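Side-chain contacts in NRPS (Penicillium fellutanum, PDB 6NKI), which carries a Male sterility protein domain of the NADP-binding Rossmann clan and holds a bound NADPH dihydro-nicotinamide-adenine-dinucleotide phosphate (NDP): residues L33-L38 against I67-L72; Q85-D90 against L96-E101; A142-T147 against T204-A209. All blocks are in the same frame, centred on the assembly; numbering follows the deposited sequence.

Contact 1. Residues L33-L38 against I67-L72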
# COMPACT_ATOMS: atom_id res chain seq x y z
N LEU A 33 -6.89 -14.39 -5.41
CA LEU A 33 -7.72 -13.30 -4.92
C LEU A 33 -8.77 -13.77 -3.92
O LEU A 33 -8.90 -13.22 -2.82
CB LEU A 33 -8.41 -12.62 -6.10
CG LEU A 33 -9.28 -11.43 -5.72
CD1 LEU A 33 -8.53 -10.46 -4.80
CD2 LEU A 33 -9.67 -10.73 -7.02
N GLY A 34 -9.50 -14.83 -4.28
CA GLY A 34 -10.65 -15.23 -3.50
C GLY A 34 -10.31 -15.66 -2.09
O GLY A 34 -11.01 -15.28 -1.14
N THR A 35 -9.24 -16.44 -1.92
CA THR A 35 -8.88 -16.83 -0.57
C THR A 35 -8.53 -15.62 0.29
O THR A 35 -8.70 -15.66 1.52
CB THR A 35 -7.73 -17.84 -0.57
OG1 THR A 35 -7.54 -18.34 0.76
CG2 THR A 35 -6.41 -17.20 -1.07
N HIS A 36 -8.06 -14.53 -0.33
CA HIS A 36 -7.74 -13.34 0.45
C HIS A 36 -8.99 -12.53 0.78
O HIS A 36 -9.10 -11.97 1.89
CB HIS A 36 -6.71 -12.46 -0.26
CG HIS A 36 -5.32 -13.03 -0.21
ND1 HIS A 36 -4.78 -13.77 -1.24
CD2 HIS A 36 -4.39 -13.00 0.76
CE1 HIS A 36 -3.57 -14.16 -0.91
NE2 HIS A 36 -3.30 -13.71 0.31
N ILE A 37 -9.93 -12.46 -0.17
CA ILE A 37 -11.24 -11.92 0.15
C ILE A 37 -11.83 -12.70 1.31
O ILE A 37 -12.31 -12.12 2.29
CB ILE A 37 -12.15 -11.95 -1.08
CG1 ILE A 37 -11.52 -11.16 -2.22
CG2 ILE A 37 -13.54 -11.39 -0.74
CD1 ILE A 37 -12.23 -11.38 -3.55
N LEU A 38 -11.71 -14.03 1.27
CA LEU A 38 -12.22 -14.85 2.35
C LEU A 38 -11.58 -14.46 3.68
O LEU A 38 -12.27 -14.06 4.63
CB LEU A 38 -12.01 -16.34 2.03
CG LEU A 38 -12.62 -17.27 3.07
CD1 LEU A 38 -14.11 -17.07 3.07
CD2 LEU A 38 -12.25 -18.73 2.90
N ILE A 67 -9.44 -24.87 2.85
CA ILE A 67 -8.36 -24.84 3.83
C ILE A 67 -7.02 -24.80 3.10
O ILE A 67 -6.14 -24.00 3.44
CB ILE A 67 -8.44 -26.04 4.79
CG1 ILE A 67 -9.85 -26.20 5.33
CG2 ILE A 67 -7.57 -25.80 6.00
CD1 ILE A 67 -10.34 -25.01 5.95
N GLN A 68 -6.84 -25.67 2.09
CA GLN A 68 -5.52 -25.77 1.47
C GLN A 68 -5.16 -24.50 0.73
O GLN A 68 -3.97 -24.18 0.60
CB GLN A 68 -5.42 -26.92 0.48
CG GLN A 68 -5.85 -26.56 -0.95
CD GLN A 68 -5.56 -27.66 -1.96
OE1 GLN A 68 -5.09 -28.74 -1.61
NE2 GLN A 68 -5.79 -27.36 -3.24
N ALA A 69 -6.16 -23.77 0.23
CA ALA A 69 -5.88 -22.48 -0.36
C ALA A 69 -5.51 -21.45 0.70
O ALA A 69 -4.80 -20.49 0.40
CB ALA A 69 -7.08 -22.00 -1.20
N ALA A 70 -5.98 -21.67 1.93
CA ALA A 70 -5.77 -20.77 3.05
C ALA A 70 -4.58 -21.16 3.90
O ALA A 70 -4.13 -20.36 4.72
CB ALA A 70 -7.02 -20.74 3.92
N ARG A 71 -4.09 -22.39 3.74
CA ARG A 71 -2.77 -22.71 4.25
C ARG A 71 -1.70 -22.31 3.25
O ARG A 71 -0.59 -21.93 3.64
CB ARG A 71 -2.66 -24.21 4.56
CG ARG A 71 -3.59 -24.75 5.64
CD ARG A 71 -3.34 -26.24 5.85
NE ARG A 71 -4.33 -26.89 6.70
CZ ARG A 71 -4.28 -26.91 8.02
NH1 ARG A 71 -3.28 -26.30 8.65
NH2 ARG A 71 -5.22 -27.53 8.73
N LEU A 72 -2.03 -22.36 1.96
CA LEU A 72 -1.10 -21.96 0.92
C LEU A 72 -0.76 -20.47 1.04
O LEU A 72 0.39 -20.08 0.88
CB LEU A 72 -1.69 -22.27 -0.45
CG LEU A 72 -0.80 -22.14 -1.70
CD1 LEU A 72 0.24 -23.24 -1.76
CD2 LEU A 72 -1.63 -22.11 -2.98
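Thr35 and Ala70 bring the two helical segments nearest to each other, 6.2 Å between the CA of Thr35 and the CA of Ala70. This is the meeting of neighbouring helices in a Rossmann fold: helix 32-43 links strand 22-27 to strand 47-54, helix 59-72 links strand 47-54 to strand 84-88, and the contact falls near the start of the first and at the last turn of the second. Helix 32-43 begins within the glycine-rich TGxxGxxG sequence of the NAD(P)-binding Rossmann superfamily, and Leu33 on it touches the bound NDP.

The interface is small, 106 Å² in all, and rests on one threonine set against two alanines. With chi1 at -171°, OG1 of Thr35 stands opposite its own backbone N and is carried out toward the peptide that joins Ala69 to Ala70. There OG1 lies 3.5 Å from Ala69 O and 3.7 Å from Ala69 C, and 3.8 Å from Ala70 CA. No hydrogen bond crosses between the helices; the hydroxyl is engaged instead by the indole NE1 of Trp75, in the chain just beyond helix 59-72. The Trp75 side chain also touches Leu38 and Ala70, and so joins both helices beside the threonine. The two alanine methyls approach the same oxygen, Ala70 CB at 4.0 Å and Ala69 CB at 4.2 Å from Thr35 OG1; consistent with their small size, the backbone of 67-72 comes close to the hydroxyl.

Farther along helix 32-43, Leu38 reaches strands 22-27 and 47-54, which places the contact against the side of the sheet that helices 32-43 and 59-72 cover. The methyl of Thr35 meets the same carbonyl as the hydroxyl does, with CG2 3.9 Å from Ala69 O.

Contact 2. Residues Q85-D90 against L96-E101; sequences QVWPGD and LGLADE. With NDP (NADPH dihydro-nicotinamide-adenine-dinucleotide phosphate), chain B.
Trp87 and Leu98 carry the apolar half of this contact, where the end of an edge strand in the Rossmann sheet meets the loop that follows it. Strand 84-88 is the outermost strand on one side of the parallel sheet, and past its C-terminal end the chain leads to Asp90 in the NDP pocket before turning back along itself.

The two side chains cross obliquely. Leu98 brings its CD2 methyl to the root of the tryptophan, 3.4 Å from Trp87 CB and 3.9 Å from Trp87 CE3, while its CD1 reaches CE3 of Trp87 at 4.0 Å. The Trp87 ring is set by a chi1 of -70°, which puts CG opposite the carbonyl carbon; the ring also stacks with Tyr51 on the neighbouring strand and with His102, so Leu98 joins an existing aromatic cluster. The same leucine methyl leans on the backbone of the strand end, near Pro88 O.

Beyond this, glycine faces glycine. CA of Gly89 lies 4.0 Å from CA of Gly97, an approach consistent with the lack of a side chain on either residue, above all on Gly97, which is set close against the backbone of Gly89 and Asp90. A CA-H of Gly89 points at the carbonyl of Gly97, CA to O 3.5 Å and nearly straight at 162°. The adjoining approach of Asp90 to the Leu96 carbonyl is modelled too tightly to be trusted in detail.

Asp90 turns from the loop toward NDP, its CG opposite the backbone N at chi1 -174°. Its carboxylate oxygen OD1 also takes the backbone N of Ser92, a second bond that would limit the carboxylate's freedom to turn, and accepts the adenine amino group, NDP N6A to Asp90 OD1 3.0 Å.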
# COMPACT_ATOMS: atom_id res chain seq x y z
N GLN A 85 -19.56 -21.68 5.86
CA GLN A 85 -20.43 -22.75 5.39
C GLN A 85 -20.18 -22.95 3.91
O GLN A 85 -20.15 -21.98 3.13
CB GLN A 85 -21.91 -22.45 5.66
CG GLN A 85 -22.26 -22.53 7.13
CD GLN A 85 -23.75 -22.41 7.38
OE1 GLN A 85 -24.55 -22.26 6.46
NE2 GLN A 85 -24.13 -22.48 8.65
N VAL A 86 -20.01 -24.20 3.51
CA VAL A 86 -19.63 -24.52 2.15
C VAL A 86 -20.87 -24.99 1.40
O VAL A 86 -21.63 -25.84 1.89
CB VAL A 86 -18.53 -25.59 2.15
CG1 VAL A 86 -18.17 -25.98 0.75
CG2 VAL A 86 -17.31 -25.07 2.88
N TRP A 87 -21.09 -24.42 0.22
CA TRP A 87 -22.18 -24.85 -0.65
C TRP A 87 -21.63 -25.52 -1.89
O TRP A 87 -21.05 -24.82 -2.76
CB TRP A 87 -23.08 -23.69 -1.06
CG TRP A 87 -23.93 -23.10 0.01
CD1 TRP A 87 -24.14 -23.57 1.28
CD2 TRP A 87 -24.70 -21.91 -0.10
NE1 TRP A 87 -24.99 -22.74 1.96
CE2 TRP A 87 -25.34 -21.71 1.13
CE3 TRP A 87 -24.90 -21.00 -1.13
CZ2 TRP A 87 -26.17 -20.63 1.35
CZ3 TRP A 87 -25.72 -19.93 -0.91
CH2 TRP A 87 -26.35 -19.75 0.32
N PRO A 88 -21.79 -26.81 -2.05
CA PRO A 88 -21.39 -27.47 -3.30
C PRO A 88 -22.09 -26.84 -4.50
O PRO A 88 -23.28 -26.53 -4.46
CB PRO A 88 -21.82 -28.92 -3.09
CG PRO A 88 -21.89 -29.08 -1.59
CD PRO A 88 -22.36 -27.76 -1.08
N GLY A 89 -21.33 -26.67 -5.57
CA GLY A 89 -21.88 -26.01 -6.74
C GLY A 89 -20.90 -26.01 -7.89
O GLY A 89 -19.85 -26.66 -7.85
N ASP A 90 -21.27 -25.27 -8.93
CA ASP A 90 -20.53 -25.22 -10.18
C ASP A 90 -21.11 -24.12 -11.05
O ASP A 90 -22.29 -24.14 -11.41
CB ASP A 90 -20.54 -26.58 -10.90
CG ASP A 90 -19.64 -26.62 -12.15
OD1 ASP A 90 -19.22 -25.56 -12.65
OD2 ASP A 90 -19.31 -27.74 -12.60
N LEU A 96 -25.91 -22.11 -10.49
CA LEU A 96 -24.47 -22.24 -10.10
C LEU A 96 -24.14 -23.66 -9.63
O LEU A 96 -23.04 -23.84 -9.08
CB LEU A 96 -24.08 -21.20 -9.05
CG LEU A 96 -24.49 -19.76 -9.35
CD1 LEU A 96 -24.50 -18.93 -8.08
CD2 LEU A 96 -23.57 -19.13 -10.38
N GLY A 97 -25.01 -24.64 -9.92
CA GLY A 97 -24.82 -26.02 -9.44
C GLY A 97 -25.37 -26.18 -8.04
O GLY A 97 -25.13 -27.24 -7.44
N LEU A 98 -26.08 -25.18 -7.53
CA LEU A 98 -26.61 -25.21 -6.15
C LEU A 98 -27.94 -25.96 -6.05
O LEU A 98 -28.62 -26.12 -7.07
CB LEU A 98 -26.76 -23.79 -5.61
CG LEU A 98 -25.47 -23.11 -5.17
CD1 LEU A 98 -25.69 -21.63 -4.95
CD2 LEU A 98 -24.92 -23.77 -3.92
N ALA A 99 -28.25 -26.40 -4.83
CA ALA A 99 -29.53 -27.06 -4.50
C ALA A 99 -30.60 -25.98 -4.33
O ALA A 99 -30.24 -24.81 -4.13
CB ALA A 99 -29.37 -27.87 -3.24
N ASP A 100 -31.88 -26.36 -4.37
CA ASP A 100 -32.98 -25.37 -4.22
C ASP A 100 -32.89 -24.72 -2.84
O ASP A 100 -33.03 -23.49 -2.75
CB ASP A 100 -34.36 -26.01 -4.38
CG ASP A 100 -35.47 -25.07 -3.96
OD1 ASP A 100 -35.77 -24.14 -4.73
OD2 ASP A 100 -36.02 -25.26 -2.86
N GLU A 101 -32.58 -25.52 -1.82
CA GLU A 101 -32.46 -25.06 -0.41
C GLU A 101 -31.38 -23.98 -0.31
O GLU A 101 -31.61 -22.98 0.39
CB GLU A 101 -32.08 -26.29 0.41
CG GLU A 101 -31.85 -26.02 1.88
CD GLU A 101 -31.25 -27.23 2.58
OE1 GLU A 101 -30.61 -28.05 1.90
OE2 GLU A 101 -31.43 -27.34 3.81
PA NDP B . -7.86 -20.46 -10.69
O1A NDP B . -7.90 -20.25 -12.17
O2A NDP B . -7.89 -21.86 -10.14
O5B NDP B . -8.98 -19.51 -9.86
C5B NDP B . -10.20 -19.59 -10.52
C4B NDP B . -11.31 -19.85 -9.51
O4B NDP B . -12.51 -20.21 -10.25
C3B NDP B . -10.92 -20.98 -8.57
O3B NDP B . -11.44 -20.71 -7.31
C2B NDP B . -11.68 -22.24 -9.13
O2B NDP B . -12.06 -23.15 -8.19
C1B NDP B . -12.95 -21.50 -9.77
N9A NDP B . -13.55 -22.27 -10.92
C8A NDP B . -12.99 -22.59 -12.18
N7A NDP B . -13.82 -23.31 -12.97
C5A NDP B . -14.99 -23.46 -12.19
C6A NDP B . -16.22 -24.10 -12.43
N6A NDP B . -16.47 -24.74 -13.63
N1A NDP B . -17.21 -24.11 -11.50
C2A NDP B . -16.92 -23.46 -10.33
N3A NDP B . -15.82 -22.81 -9.95
C4A NDP B . -14.84 -22.82 -10.92
O3 NDP B . -6.40 -19.81 -10.19
PN NDP B . -6.05 -18.45 -11.01
O1N NDP B . -4.89 -17.78 -10.38
O2N NDP B . -6.10 -18.68 -12.50
O5D NDP B . -7.37 -17.17 -10.81
C5D NDP B . -7.63 -16.81 -9.45
C4D NDP B . -7.91 -15.24 -9.27
O4D NDP B . -6.74 -14.47 -9.59
C3D NDP B . -9.04 -14.73 -10.21
O3D NDP B . -10.09 -14.19 -9.43
C2D NDP B . -8.42 -13.62 -11.12
O2D NDP B . -9.16 -12.41 -11.11
C1D NDP B . -7.10 -13.34 -10.45
N1N NDP B . -5.90 -13.21 -11.41
C2N NDP B . -4.71 -13.55 -10.85
C3N NDP B . -3.56 -13.53 -11.54
C7N NDP B . -2.44 -13.85 -10.68
O7N NDP B . -2.42 -14.71 -9.80
N7N NDP B . -1.39 -12.99 -10.80
C4N NDP B . -3.47 -13.18 -13.03
C5N NDP B . -4.79 -12.67 -13.54
C6N NDP B . -5.92 -12.69 -12.77
P2B NDP B . -10.97 -24.67 -8.11
O1X NDP B . -11.57 -25.33 -6.90
O2X NDP B . -11.22 -25.35 -9.47
O3X NDP B . -9.67 -23.96 -7.93

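Contact 3. Residues A142-T147 against T204-A209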
# COMPACT_ATOMS: atom_id res chain seq x y z
N ALA A 142 -20.39 -20.80 -17.24
CA ALA A 142 -19.67 -20.75 -15.98
C ALA A 142 -19.44 -19.30 -15.54
O ALA A 142 -19.60 -18.96 -14.36
CB ALA A 142 -18.36 -21.51 -16.10
N ASN A 143 -19.10 -18.42 -16.48
CA ASN A 143 -18.87 -17.04 -16.10
C ASN A 143 -20.17 -16.22 -16.16
O ASN A 143 -20.58 -15.61 -15.17
CB ASN A 143 -17.77 -16.42 -16.97
CG ASN A 143 -16.44 -17.11 -16.77
OD1 ASN A 143 -16.23 -17.78 -15.76
ND2 ASN A 143 -15.51 -16.88 -17.68
N VAL A 144 -20.84 -16.22 -17.31
CA VAL A 144 -21.90 -15.23 -17.53
C VAL A 144 -23.28 -15.69 -17.08
O VAL A 144 -24.09 -14.86 -16.65
CB VAL A 144 -21.92 -14.82 -19.01
CG1 VAL A 144 -22.91 -13.66 -19.25
CG2 VAL A 144 -20.52 -14.47 -19.50
N ARG A 145 -23.59 -16.98 -17.18
CA ARG A 145 -24.87 -17.49 -16.69
C ARG A 145 -24.97 -17.35 -15.18
O ARG A 145 -26.00 -16.94 -14.64
CB ARG A 145 -25.03 -18.95 -17.10
CG ARG A 145 -26.29 -19.69 -16.65
CD ARG A 145 -27.48 -19.44 -17.54
NE ARG A 145 -28.58 -20.34 -17.16
CZ ARG A 145 -29.78 -20.37 -17.74
NH1 ARG A 145 -30.07 -19.57 -18.76
NH2 ARG A 145 -30.69 -21.23 -17.30
N SER A 146 -23.89 -17.72 -14.50
CA SER A 146 -23.69 -17.48 -13.08
C SER A 146 -24.05 -16.03 -12.75
O SER A 146 -24.77 -15.78 -11.77
CB SER A 146 -22.24 -17.84 -12.72
OG SER A 146 -21.30 -17.10 -13.47
N THR A 147 -23.59 -15.08 -13.57
CA THR A 147 -23.91 -13.68 -13.33
C THR A 147 -25.40 -13.43 -13.53
O THR A 147 -26.05 -12.74 -12.73
CB THR A 147 -23.06 -12.77 -14.24
OG1 THR A 147 -21.66 -13.04 -14.06
CG2 THR A 147 -23.32 -11.29 -13.95
N THR A 204 -11.60 -12.56 -21.62
CA THR A 204 -11.80 -11.13 -21.47
C THR A 204 -13.15 -10.68 -22.02
O THR A 204 -13.71 -9.67 -21.58
CB THR A 204 -10.65 -10.39 -22.15
OG1 THR A 204 -10.55 -10.82 -23.51
CG2 THR A 204 -9.34 -10.68 -21.44
N GLN A 205 -13.69 -11.42 -22.99
CA GLN A 205 -15.00 -11.12 -23.55
C GLN A 205 -16.14 -11.67 -22.68
O GLN A 205 -17.27 -11.19 -22.80
CB GLN A 205 -15.08 -11.70 -24.97
CG GLN A 205 -16.20 -11.24 -25.89
CD GLN A 205 -16.11 -11.90 -27.26
OE1 GLN A 205 -15.26 -12.77 -27.48
NE2 GLN A 205 -16.97 -11.48 -28.18
N THR A 206 -15.85 -12.64 -21.81
CA THR A 206 -16.85 -13.11 -20.85
C THR A 206 -16.99 -12.13 -19.69
O THR A 206 -18.11 -11.78 -19.30
CB THR A 206 -16.49 -14.49 -20.29
OG1 THR A 206 -15.19 -14.45 -19.69
CG2 THR A 206 -16.59 -15.58 -21.35
N LYS A 207 -15.86 -11.75 -19.07
CA LYS A 207 -15.91 -10.81 -17.96
C LYS A 207 -16.62 -9.53 -18.38
O LYS A 207 -17.55 -9.07 -17.71
CB LYS A 207 -14.49 -10.48 -17.46
CG LYS A 207 -13.62 -11.70 -17.14
CD LYS A 207 -14.09 -12.53 -15.95
CE LYS A 207 -13.67 -11.91 -14.64
NZ LYS A 207 -13.97 -12.75 -13.44
N PHE A 208 -16.20 -8.95 -19.51
CA PHE A 208 -16.94 -7.85 -20.10
C PHE A 208 -18.39 -8.22 -20.33
O PHE A 208 -19.29 -7.40 -20.09
CB PHE A 208 -16.30 -7.43 -21.43
CG PHE A 208 -17.08 -6.37 -22.17
CD1 PHE A 208 -16.91 -5.02 -21.87
CD2 PHE A 208 -18.02 -6.72 -23.14
CE1 PHE A 208 -17.63 -4.05 -22.55
CE2 PHE A 208 -18.76 -5.75 -23.81
CZ PHE A 208 -18.56 -4.41 -23.51
N ALA A 209 -18.65 -9.43 -20.84
CA ALA A 209 -20.02 -9.84 -21.11
C ALA A 209 -20.87 -9.78 -19.85
O ALA A 209 -21.99 -9.25 -19.87
CB ALA A 209 -20.04 -11.25 -21.70
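Val144, Thr206 and Asn143 give up the most surface in this buried contact between two helical segments, 142-147 and 204-209, whose axes run almost parallel (6°) and approach to 8.8 Å. Val144 lies on the side of helix 136-156 turned to helix 202-220 and works through a single branch. Its CG2 sits 3.6 Å from Thr206 O and 3.9 Å from Ala209 CB, so one methyl touches residues three apart on the opposing helix. Val144 also touches Ser210 and Leu213, the leucine adding to its apolar setting.

Asn143 and Thr206 supply the polar part. ND2 of Asn143 donates to OG1 of Thr206 at 3.2 Å, with an N-H...O angle of 145°, and the oxygen stands somewhat tilted from the amide plane rather than lying in it. The threonine hydroxyl is placed by a chi1 of 57°, between its own backbone N and carbonyl carbon. OG1 thus accepts from the amide while giving its proton to the main chain one turn back, mainly to Tyr203 O and weakly to Gly202 O, which should restrict its rotation. Nearer the two backbones, Asn143 CB lies 4.0 Å from Thr206 CB.

One turn farther along, Thr147 OG1 and Ser210 OG make another hydrogen bond between the helices. The arrangement is that of successive beta-alpha-beta crossovers on one face of a Rossmann sheet, helix 202-220 bearing Tyr203 and Lys207 in the YxxxK spacing known from extended members of the NAD(P)-binding Rossmann superfamily.

Contacts 1 and 3 are buried helix pairs, their centres about 13 Å from the centre of the chain, and each joins two helices of successive crossovers; contact 2 is partly buried, its centre about 22 Å from that of the chain, at the edge strand. Chemistry follows place: contact 1 has no hydrogen bond across it, contact 3 is joined by an amide-hydroxyl bond, and contact 2 relies on loop backbone and an aromatic cluster while reaching NDP directly through Asp90. Helix 59-72 of contact 1 leads on to strand 84-88 of contact 2, whose Val86 packs on that helix. Contacts 2 and 3 touch where Leu96 packs on Ser146; contact 1 touches neither.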